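Local structure of vacuolar aminopeptidase 1 (5JGF) at residues Asp93-Pro101 with Ile234-Asp242; Trp127-Leu138 with Leu152-Ile163. The protein removes amino acids from the N-terminus of peptides and proteins as a zinc-dependent vacuolar aminopeptidase, and is the major cargo of the cytoplasm-to-vacuole targeting pathway. All coordinates share one frame; numbering follows the deposited sequence.

Interaction 1: Asp93-Pro101 with Ile234-Asp242; sequences DALTVKLKP and IQMDLDLFD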
loop_
_atom_site.group_PDB
_atom_site.type_symbol
_atom_site.label_atom_id
_atom_site.label_comp_id
_atom_site.label_asym_id
_atom_site.label_seq_id
_atom_site.Cartn_x
_atom_site.Cartn_y
_atom_site.Cartn_z
ATOM N N ASP D 93 -7.559 2.681 44.617
ATOM C CA ASP D 93 -8.406 2.978 43.472
ATOM C C ASP D 93 -8.241 1.798 42.519
ATOM O O ASP D 93 -7.204 1.134 42.518
ATOM C CB ASP D 93 -7.987 4.281 42.771
ATOM C CG ASP D 93 -6.572 4.230 42.208
ATOM O OD1 ASP D 93 -6.388 4.608 41.025
ATOM O OD2 ASP D 93 -5.644 3.832 42.942
ATOM N N ALA D 94 -9.278 1.514 41.741
ATOM C CA ALA D 94 -9.225 0.427 40.771
ATOM C C ALA D 94 -9.907 0.898 39.498
ATOM O O ALA D 94 -10.725 1.818 39.533
ATOM C CB ALA D 94 -9.932 -0.801 41.311
ATOM N N LEU D 95 -9.567 0.281 38.372
ATOM C CA LEU D 95 -10.194 0.659 37.112
ATOM C C LEU D 95 -11.702 0.586 37.288
ATOM O O LEU D 95 -12.224 -0.366 37.876
ATOM C CB LEU D 95 -9.757 -0.278 35.983
ATOM C CG LEU D 95 -8.671 0.274 35.055
ATOM C CD1 LEU D 95 -7.411 0.574 35.861
ATOM C CD2 LEU D 95 -8.373 -0.737 33.951
ATOM N N THR D 96 -12.404 1.596 36.789
ATOM C CA THR D 96 -13.847 1.617 36.912
ATOM C C THR D 96 -14.461 2.521 35.853
ATOM O O THR D 96 -13.784 2.952 34.916
ATOM C CB THR D 96 -14.265 2.091 38.336
ATOM O OG1 THR D 96 -15.669 1.900 38.515
ATOM C CG2 THR D 96 -13.931 3.565 38.542
ATOM N N VAL D 97 -15.753 2.786 35.998
ATOM C CA VAL D 97 -16.481 3.651 35.075
ATOM C C VAL D 97 -17.163 4.703 35.943
ATOM O O VAL D 97 -17.828 4.369 36.921
ATOM C CB VAL D 97 -17.533 2.847 34.271
ATOM C CG1 VAL D 97 -18.389 3.783 33.441
ATOM C CG2 VAL D 97 -16.830 1.845 33.368
ATOM N N LYS D 98 -16.983 5.969 35.587
ATOM C CA LYS D 98 -17.542 7.078 36.359
ATOM C C LYS D 98 -18.715 7.758 35.673
ATOM O O LYS D 98 -18.663 8.021 34.474
ATOM C CB LYS D 98 -16.461 8.140 36.593
ATOM C CG LYS D 98 -15.270 7.698 37.423
ATOM C CD LYS D 98 -15.654 7.616 38.886
ATOM C CE LYS D 98 -14.438 7.446 39.782
ATOM N NZ LYS D 98 -14.851 7.493 41.215
ATOM N N LEU D 99 -19.775 8.051 36.421
ATOM C CA LEU D 99 -20.886 8.774 35.818
ATOM C C LEU D 99 -20.329 10.159 35.511
ATOM O O LEU D 99 -19.526 10.690 36.277
ATOM C CB LEU D 99 -22.062 8.911 36.789
ATOM C CG LEU D 99 -23.197 7.904 36.624
ATOM C CD1 LEU D 99 -22.709 6.518 37.016
ATOM C CD2 LEU D 99 -24.377 8.321 37.486
ATOM N N LYS D 100 -20.736 10.740 34.390
ATOM C CA LYS D 100 -20.263 12.068 34.028
ATOM C C LYS D 100 -20.951 13.116 34.905
ATOM O O LYS D 100 -21.965 12.827 35.535
ATOM C CB LYS D 100 -20.551 12.337 32.548
ATOM C CG LYS D 100 -19.547 11.667 31.612
ATOM C CD LYS D 100 -20.000 11.715 30.164
ATOM C CE LYS D 100 -18.911 11.191 29.230
ATOM N NZ LYS D 100 -19.522 10.536 28.033
ATOM N N PRO D 101 -20.386 14.336 34.980
ATOM C CA PRO D 101 -20.955 15.427 35.783
ATOM C C PRO D 101 -22.446 15.553 35.483
ATOM O O PRO D 101 -23.260 15.828 36.367
ATOM C CB PRO D 101 -20.148 16.635 35.327
ATOM C CG PRO D 101 -18.791 16.038 35.133
ATOM C CD PRO D 101 -19.100 14.747 34.386
ATOM N N ILE D 234 -26.863 17.495 46.435
ATOM C CA ILE D 234 -26.103 18.606 45.854
ATOM C C ILE D 234 -25.054 18.179 44.826
ATOM O O ILE D 234 -24.801 18.902 43.864
ATOM C CB ILE D 234 -25.406 19.446 46.954
ATOM C CG1 ILE D 234 -26.365 20.525 47.450
ATOM C CG2 ILE D 234 -24.141 20.098 46.424
ATOM C CD1 ILE D 234 -26.933 20.230 48.791
ATOM N N GLN D 235 -24.435 17.023 45.045
ATOM C CA GLN D 235 -23.424 16.495 44.125
ATOM C C GLN D 235 -23.188 15.015 44.387
ATOM O O GLN D 235 -23.627 14.475 45.401
ATOM C CB GLN D 235 -22.092 17.242 44.273
ATOM C CG GLN D 235 -21.831 18.300 43.202
ATOM C CD GLN D 235 -22.042 17.769 41.792
ATOM O OE1 GLN D 235 -21.870 16.576 41.533
ATOM N NE2 GLN D 235 -22.407 18.655 40.872
ATOM N N MET D 236 -22.497 14.357 43.462
ATOM C CA MET D 236 -22.204 12.942 43.624
ATOM C C MET D 236 -21.034 12.479 42.773
ATOM O O MET D 236 -20.729 13.064 41.735
ATOM C CB MET D 236 -23.445 12.098 43.318
ATOM C CG MET D 236 -24.184 12.492 42.063
ATOM S SD MET D 236 -25.709 11.535 41.846
ATOM C CE MET D 236 -25.460 10.977 40.180
ATOM N N ASP D 237 -20.373 11.433 43.251
ATOM C CA ASP D 237 -19.225 10.827 42.585
ATOM C C ASP D 237 -19.546 9.338 42.623
ATOM O O ASP D 237 -19.235 8.652 43.596
ATOM C CB ASP D 237 -17.945 11.123 43.378
ATOM C CG ASP D 237 -16.698 10.546 42.729
ATOM O OD1 ASP D 237 -16.820 9.840 41.706
ATOM O OD2 ASP D 237 -15.590 10.794 43.255
ATOM N N LEU D 238 -20.190 8.852 41.565
ATOM C CA LEU D 238 -20.595 7.452 41.491
ATOM C C LEU D 238 -19.859 6.652 40.420
ATOM O O LEU D 238 -19.495 7.189 39.373
ATOM C CB LEU D 238 -22.104 7.362 41.226
ATOM C CG LEU D 238 -23.017 8.155 42.172
ATOM C CD1 LEU D 238 -24.480 7.936 41.784
ATOM C CD2 LEU D 238 -22.773 7.716 43.610
ATOM N N ASP D 239 -19.652 5.368 40.709
ATOM C CA ASP D 239 -18.986 4.429 39.806
ATOM C C ASP D 239 -20.010 3.415 39.324
ATOM O O ASP D 239 -21.077 3.254 39.920
ATOM C CB ASP D 239 -17.947 3.554 40.522
ATOM C CG ASP D 239 -16.777 4.315 41.084
ATOM O OD1 ASP D 239 -15.913 3.632 41.670
ATOM O OD2 ASP D 239 -16.703 5.549 40.951
ATOM N N LEU D 240 -19.647 2.721 38.251
ATOM C CA LEU D 240 -20.428 1.608 37.736
ATOM C C LEU D 240 -19.390 0.507 37.898
ATOM O O LEU D 240 -18.225 0.694 37.536
ATOM C CB LEU D 240 -20.791 1.779 36.262
ATOM C CG LEU D 240 -21.933 2.742 35.949
ATOM C CD1 LEU D 240 -22.335 2.541 34.490
ATOM C CD2 LEU D 240 -23.132 2.468 36.865
ATOM N N PHE D 241 -19.793 -0.629 38.456
ATOM C CA PHE D 241 -18.857 -1.721 38.695
ATOM C C PHE D 241 -19.540 -3.075 38.572
ATOM O O PHE D 241 -20.762 -3.169 38.645
ATOM C CB PHE D 241 -18.283 -1.568 40.102
ATOM C CG PHE D 241 -19.333 -1.304 41.143
ATOM C CD1 PHE D 241 -20.130 -2.338 41.628
ATOM C CD2 PHE D 241 -19.573 -0.007 41.587
ATOM C CE1 PHE D 241 -21.156 -2.084 42.544
ATOM C CE2 PHE D 241 -20.596 0.260 42.502
ATOM C CZ PHE D 241 -21.389 -0.781 42.981
ATOM N N ASP D 242 -18.735 -4.121 38.395
ATOM C CA ASP D 242 -19.247 -5.484 38.266
ATOM C C ASP D 242 -19.789 -5.941 39.622
ATOM O O ASP D 242 -19.079 -5.878 40.627
ATOM C CB ASP D 242 -18.117 -6.430 37.831
ATOM C CG ASP D 242 -18.628 -7.776 37.347
ATOM O OD1 ASP D 242 -19.738 -8.184 37.747
ATOM O OD2 ASP D 242 -17.909 -8.436 36.572
HETATM O O HOH W 1 -13.659 10.367 41.465
HETATM O O HOH W 2 -20.492 10.767 39.309
HETATM O O HOH W 3 -18.179 10.223 39.261
HETATM O O HOH W 4 -22.966 15.053 39.370
HETATM O O HOH W 5 -22.297 17.598 38.170
#
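The carboxylates of Asp-239 and Asp-237 are the flat groups of this contact, and both accept from the ammonium of Lys-98. Asp-239 is met at its edge: OD2 offers its syn lone pair to Lys-98 NZ, 2.7 Å away. On the OD1 side of the same group lies a methyl, Thr-96 CG2, 3.7 Å from Asp-239 OD1. Asp-237 OD1 stands 3.1 Å from Lys-98 NZ, which approaches from the syn side but 28° out of the carboxylate plane. A bend at chi2 (-75°) lays CD and CE of the lysine alongside Asp-239, the two side chains pointing the same way. Asp-237 OD2 is bonded to Tyr-26 OH and, through a water, to Lys-98 NZ.

Underneath run two antiparallel strands, 96-99 and 234-242, in the middle of a six-stranded sheet. Their rungs are Leu-240 N to Val-97 O (2.8 Å) and Leu-99 N to Leu-238 O (3.1 Å). Val-97 and Leu-240 meet on the sheet's other face, CB to CB at 4.0 Å, and Leu-99 sets CD1 against Leu-240 CG and CD2 against Met-236 CE. With an alanine in place of Lys-98, the carboxylates of Asp-237 and Asp-239 would probably lose the counter-charge they share, although Asp-237 would keep its bond to Tyr-26. One ammonium thus serves two acids, which probably keeps both ionised on the polar face while leucines and valine pack the opposite one.

Interaction 2: Trp127-Leu138 with Leu152-Ile163; sequences WLDRDLGIGGRL and LVDSTPLPVCRI
Ser-155 stands in for a backbone partner opposite Ile-134: its OG accepts from Ile-134 N (2.9 Å), and its own N-H donates to Ile-134 O (2.9 Å), nearly along the C=O axis. With chi1 at 72°, OG lies between the backbone N and the carbonyl carbon, from where it also donates to Leu-158 O at 2.8 Å. Beside it, Asp-154 OD2 accepts from both N and OG1 of Thr-156, closing an Asx turn. Gly-136 and Val-153 satisfy each other's N-H and C=O in a hydrogen-bonded pair, at backbone angles where Gly-136 could hardly carry a side chain. The bonds of Gly-136 with Val-153 and of Ile-134 with Ser-155 join the arms of the beta hairpin 132-140/149-154. Past the turn, the chain returns to Leu-132 in a classic beta bulge: Cys-161 N donates to Leu-132 O (3.0 Å) and Leu-132 N to Cys-161 O, Val-160 and Cys-161 both facing Leu-132. Farther on, Asp-129 N meets Ile-163 O almost straight, at 176°, while one water accepts from Arg-130 N and Ile-163 N and donates to Trp-127 O. Asp-129 OD1 sits over a face of the Arg-162 guanidinium, 3.0 Å from Arg-162 NH2, the planes 11° apart; this pairing is of charges only. That NH2 donates instead to Arg-441 O of a neighbouring subunit. Asp-129 OD2 is hydrogen-bonded to Ser-165 OG of its own chain and Ser-439 OG of that neighbouring subunit, whose Arg-441 also salt-bridges Asp-131 OD2.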
loop_
_atom_site.group_PDB
_atom_site.type_symbol
_atom_site.label_atom_id
_atom_site.label_comp_id
_atom_site.label_asym_id
_atom_site.label_seq_id
_atom_site.Cartn_x
_atom_site.Cartn_y
_atom_site.Cartn_z
ATOM N N TRP D 127 -15.671 -5.221 29.451
ATOM C CA TRP D 127 -16.747 -4.571 30.192
ATOM C C TRP D 127 -18.115 -4.765 29.552
ATOM O O TRP D 127 -19.139 -4.354 30.105
ATOM C CB TRP D 127 -16.456 -3.075 30.358
ATOM C CG TRP D 127 -15.555 -2.790 31.527
ATOM C CD1 TRP D 127 -14.213 -3.038 31.616
ATOM C CD2 TRP D 127 -15.950 -2.256 32.798
ATOM N NE1 TRP D 127 -13.750 -2.694 32.868
ATOM C CE2 TRP D 127 -14.795 -2.212 33.611
ATOM C CE3 TRP D 127 -17.171 -1.813 33.330
ATOM C CZ2 TRP D 127 -14.823 -1.740 34.931
ATOM C CZ3 TRP D 127 -17.198 -1.345 34.643
ATOM C CH2 TRP D 127 -16.031 -1.313 35.427
ATOM N N LEU D 128 -18.136 -5.400 28.386
ATOM C CA LEU D 128 -19.398 -5.648 27.702
ATOM C C LEU D 128 -20.120 -6.831 28.332
ATOM O O LEU D 128 -19.495 -7.792 28.776
ATOM C CB LEU D 128 -19.163 -5.977 26.227
ATOM C CG LEU D 128 -18.535 -4.910 25.334
ATOM C CD1 LEU D 128 -18.321 -5.496 23.945
ATOM C CD2 LEU D 128 -19.432 -3.690 25.271
ATOM N N ASP D 129 -21.444 -6.748 28.366
ATOM C CA ASP D 129 -22.261 -7.833 28.884
ATOM C C ASP D 129 -21.891 -8.286 30.288
ATOM O O ASP D 129 -21.847 -9.483 30.581
ATOM C CB ASP D 129 -22.200 -9.006 27.902
ATOM C CG ASP D 129 -22.617 -8.598 26.497
ATOM O OD1 ASP D 129 -23.243 -7.529 26.364
ATOM O OD2 ASP D 129 -22.328 -9.336 25.530
ATOM N N ARG D 130 -21.631 -7.310 31.150
ATOM C CA ARG D 130 -21.300 -7.553 32.549
ATOM C C ARG D 130 -22.396 -6.849 33.356
ATOM O O ARG D 130 -22.830 -5.753 32.986
ATOM C CB ARG D 130 -19.934 -6.943 32.882
ATOM C CG ARG D 130 -18.765 -7.531 32.087
ATOM C CD ARG D 130 -18.309 -8.877 32.640
ATOM N NE ARG D 130 -17.169 -9.404 31.891
ATOM C CZ ARG D 130 -16.429 -10.440 32.274
ATOM N NH1 ARG D 130 -16.701 -11.077 33.408
ATOM N NH2 ARG D 130 -15.407 -10.834 31.527
ATOM N N ASP D 131 -22.853 -7.476 34.437
ATOM C CA ASP D 131 -23.896 -6.896 35.287
ATOM C C ASP D 131 -23.273 -5.769 36.105
ATOM O O ASP D 131 -22.439 -6.024 36.976
ATOM C CB ASP D 131 -24.453 -7.955 36.244
ATOM C CG ASP D 131 -25.237 -9.050 35.535
ATOM O OD1 ASP D 131 -25.166 -9.154 34.291
ATOM O OD2 ASP D 131 -25.923 -9.819 36.240
ATOM N N LEU D 132 -23.689 -4.533 35.845
ATOM C CA LEU D 132 -23.118 -3.388 36.543
ATOM C C LEU D 132 -24.001 -2.728 37.594
ATOM O O LEU D 132 -25.135 -2.341 37.319
ATOM C CB LEU D 132 -22.699 -2.320 35.528
ATOM C CG LEU D 132 -21.765 -2.781 34.402
ATOM C CD1 LEU D 132 -21.445 -1.594 33.495
ATOM C CD2 LEU D 132 -20.481 -3.370 34.991
ATOM N N GLY D 133 -23.456 -2.594 38.800
ATOM C CA GLY D 133 -24.179 -1.936 39.869
ATOM C C GLY D 133 -23.686 -0.503 39.902
ATOM O O GLY D 133 -22.751 -0.146 39.179
ATOM N N ILE D 134 -24.308 0.330 40.726
ATOM C CA ILE D 134 -23.894 1.720 40.837
ATOM C C ILE D 134 -23.661 2.029 42.309
ATOM O O ILE D 134 -24.344 1.493 43.179
ATOM C CB ILE D 134 -24.963 2.674 40.247
ATOM C CG1 ILE D 134 -24.444 4.114 40.262
ATOM C CG2 ILE D 134 -26.282 2.541 41.023
ATOM C CD1 ILE D 134 -25.296 5.078 39.435
ATOM N N GLY D 135 -22.680 2.873 42.592
ATOM C CA GLY D 135 -22.397 3.199 43.976
ATOM C C GLY D 135 -21.367 4.292 44.094
ATOM O O GLY D 135 -20.727 4.665 43.112
ATOM N N GLY D 136 -21.201 4.810 45.304
ATOM C CA GLY D 136 -20.233 5.866 45.497
ATOM C C GLY D 136 -20.649 6.859 46.557
ATOM O O GLY D 136 -21.463 6.557 47.434
ATOM N N ARG D 137 -20.097 8.062 46.453
ATOM C CA ARG D 137 -20.356 9.122 47.414
ATOM C C ARG D 137 -21.394 10.144 46.972
ATOM O O ARG D 137 -21.368 10.630 45.840
ATOM C CB ARG D 137 -19.039 9.839 47.720
ATOM C CG ARG D 137 -19.124 10.907 48.794
ATOM C CD ARG D 137 -17.780 11.597 48.961
ATOM N NE ARG D 137 -17.706 12.335 50.215
ATOM C CZ ARG D 137 -16.647 13.030 50.615
ATOM N NH1 ARG D 137 -16.675 13.668 51.777
ATOM N NH2 ARG D 137 -15.563 13.092 49.856
ATOM N N LEU D 138 -22.315 10.458 47.876
ATOM C CA LEU D 138 -23.340 11.460 47.610
ATOM C C LEU D 138 -23.113 12.596 48.593
ATOM O O LEU D 138 -22.836 12.352 49.766
ATOM C CB LEU D 138 -24.747 10.909 47.853
ATOM C CG LEU D 138 -25.307 9.776 46.999
ATOM C CD1 LEU D 138 -26.768 9.560 47.385
ATOM C CD2 LEU D 138 -25.198 10.117 45.517
ATOM N N LEU D 152 -22.671 7.228 51.546
ATOM C CA LEU D 152 -22.215 6.253 50.566
ATOM C C LEU D 152 -23.394 5.373 50.189
ATOM O O LEU D 152 -24.176 4.968 51.055
ATOM C CB LEU D 152 -21.093 5.399 51.155
ATOM C CG LEU D 152 -19.652 5.734 50.751
ATOM C CD1 LEU D 152 -19.426 7.240 50.670
ATOM C CD2 LEU D 152 -18.716 5.087 51.749
ATOM N N VAL D 153 -23.533 5.093 48.897
ATOM C CA VAL D 153 -24.618 4.248 48.413
ATOM C C VAL D 153 -24.057 3.102 47.577
ATOM O O VAL D 153 -22.932 3.177 47.084
ATOM C CB VAL D 153 -25.634 5.063 47.585
ATOM C CG1 VAL D 153 -26.329 6.082 48.485
ATOM C CG2 VAL D 153 -24.926 5.773 46.435
ATOM N N ASP D 154 -24.846 2.045 47.424
ATOM C CA ASP D 154 -24.416 0.865 46.684
ATOM C C ASP D 154 -25.657 0.070 46.286
ATOM O O ASP D 154 -26.423 -0.361 47.147
ATOM C CB ASP D 154 -23.509 0.029 47.590
ATOM C CG ASP D 154 -23.053 -1.260 46.947
ATOM O OD1 ASP D 154 -22.457 -2.092 47.668
ATOM O OD2 ASP D 154 -23.276 -1.444 45.734
ATOM N N SER D 155 -25.856 -0.129 44.986
ATOM C CA SER D 155 -27.031 -0.855 44.503
ATOM C C SER D 155 -26.935 -2.369 44.648
ATOM O O SER D 155 -27.948 -3.064 44.573
ATOM C CB SER D 155 -27.302 -0.513 43.031
ATOM O OG SER D 155 -26.335 -1.109 42.180
ATOM N N THR D 156 -25.722 -2.880 44.844
ATOM C CA THR D 156 -25.507 -4.319 44.983
ATOM C C THR D 156 -26.580 -4.936 45.882
ATOM O O THR D 156 -26.873 -4.408 46.952
ATOM C CB THR D 156 -24.123 -4.606 45.593
ATOM O OG1 THR D 156 -23.116 -3.941 44.816
ATOM C CG2 THR D 156 -23.839 -6.103 45.607
ATOM N N PRO D 157 -27.153 -6.083 45.480
ATOM C CA PRO D 157 -26.899 -6.893 44.283
ATOM C C PRO D 157 -27.588 -6.461 42.987
ATOM O O PRO D 157 -27.433 -7.119 41.960
ATOM C CB PRO D 157 -27.364 -8.270 44.717
ATOM C CG PRO D 157 -28.614 -7.923 45.486
ATOM C CD PRO D 157 -28.151 -6.749 46.345
ATOM N N LEU D 158 -28.348 -5.375 43.017
ATOM C CA LEU D 158 -29.041 -4.941 41.809
ATOM C C LEU D 158 -28.126 -4.349 40.742
ATOM O O LEU D 158 -27.454 -3.344 40.979
ATOM C CB LEU D 158 -30.127 -3.906 42.144
ATOM C CG LEU D 158 -30.869 -3.333 40.925
ATOM C CD1 LEU D 158 -31.685 -4.436 40.255
ATOM C CD2 LEU D 158 -31.778 -2.191 41.346
ATOM N N PRO D 159 -28.064 -4.986 39.561
ATOM C CA PRO D 159 -27.220 -4.450 38.491
ATOM C C PRO D 159 -28.125 -3.492 37.717
ATOM O O PRO D 159 -28.990 -3.922 36.952
ATOM C CB PRO D 159 -26.841 -5.693 37.692
ATOM C CG PRO D 159 -28.058 -6.554 37.815
ATOM C CD PRO D 159 -28.500 -6.365 39.258
ATOM N N VAL D 160 -27.946 -2.196 37.945
ATOM C CA VAL D 160 -28.774 -1.184 37.293
ATOM C C VAL D 160 -28.408 -0.909 35.836
ATOM O O VAL D 160 -29.235 -0.409 35.076
ATOM C CB VAL D 160 -28.719 0.166 38.062
ATOM C CG1 VAL D 160 -29.107 -0.043 39.529
ATOM C CG2 VAL D 160 -27.319 0.778 37.963
ATOM N N CYS D 161 -27.172 -1.237 35.460
ATOM C CA CYS D 161 -26.671 -0.992 34.107
ATOM C C CYS D 161 -26.027 -2.214 33.475
ATOM O O CYS D 161 -25.684 -3.180 34.151
ATOM C CB CYS D 161 -25.622 0.139 34.122
ATOM S SG CYS D 161 -26.289 1.755 34.496
ATOM N N ARG D 162 -25.857 -2.141 32.161
ATOM C CA ARG D 162 -25.222 -3.190 31.378
ATOM C C ARG D 162 -24.908 -2.573 30.021
ATOM O O ARG D 162 -25.762 -1.916 29.428
ATOM C CB ARG D 162 -26.163 -4.390 31.215
ATOM C CG ARG D 162 -25.620 -5.517 30.329
ATOM C CD ARG D 162 -26.584 -6.709 30.308
ATOM N NE ARG D 162 -26.159 -7.794 29.420
ATOM C CZ ARG D 162 -26.169 -7.721 28.092
ATOM N NH1 ARG D 162 -26.582 -6.614 27.487
ATOM N NH2 ARG D 162 -25.773 -8.757 27.366
ATOM N N ILE D 163 -23.675 -2.759 29.553
ATOM C CA ILE D 163 -23.246 -2.236 28.255
ATOM C C ILE D 163 -23.413 -3.418 27.302
ATOM O O ILE D 163 -22.622 -4.361 27.318
ATOM C CB ILE D 163 -21.772 -1.797 28.295
ATOM C CG1 ILE D 163 -21.551 -0.844 29.479
ATOM C CG2 ILE D 163 -21.398 -1.111 26.979
ATOM C CD1 ILE D 163 -20.099 -0.499 29.744
HETATM O O HOH W 6 -21.723 -4.311 30.924
HETATM O O HOH W 7 -24.751 -8.984 31.483
#

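Overall arrangement
Interactions 1 and 2 are adjoining parts of one antiparallel sheet, their centres 9 Å apart, with the segments of interaction 2 nested along the chain inside the loop closed by interaction 1. Strands 233-242 and 132-140 join them through probable hydrogen bonds, Asp-239 N to Gly-135 O at 2.7 Å and Phe-241 O to Gly-133 N at 2.8 Å. The Phe-241 ring also packs against Gly-135, with Phe-241 CE2 3.3 Å from Gly-135 N. One end of each contact comes near the zinc site without reaching the metal: the side chain of Thr-96 is about 8 Å from that of Glu-299 and about 11 Å from a zinc ion, and the Trp-127 side chain is about 8 Å from that of His-438.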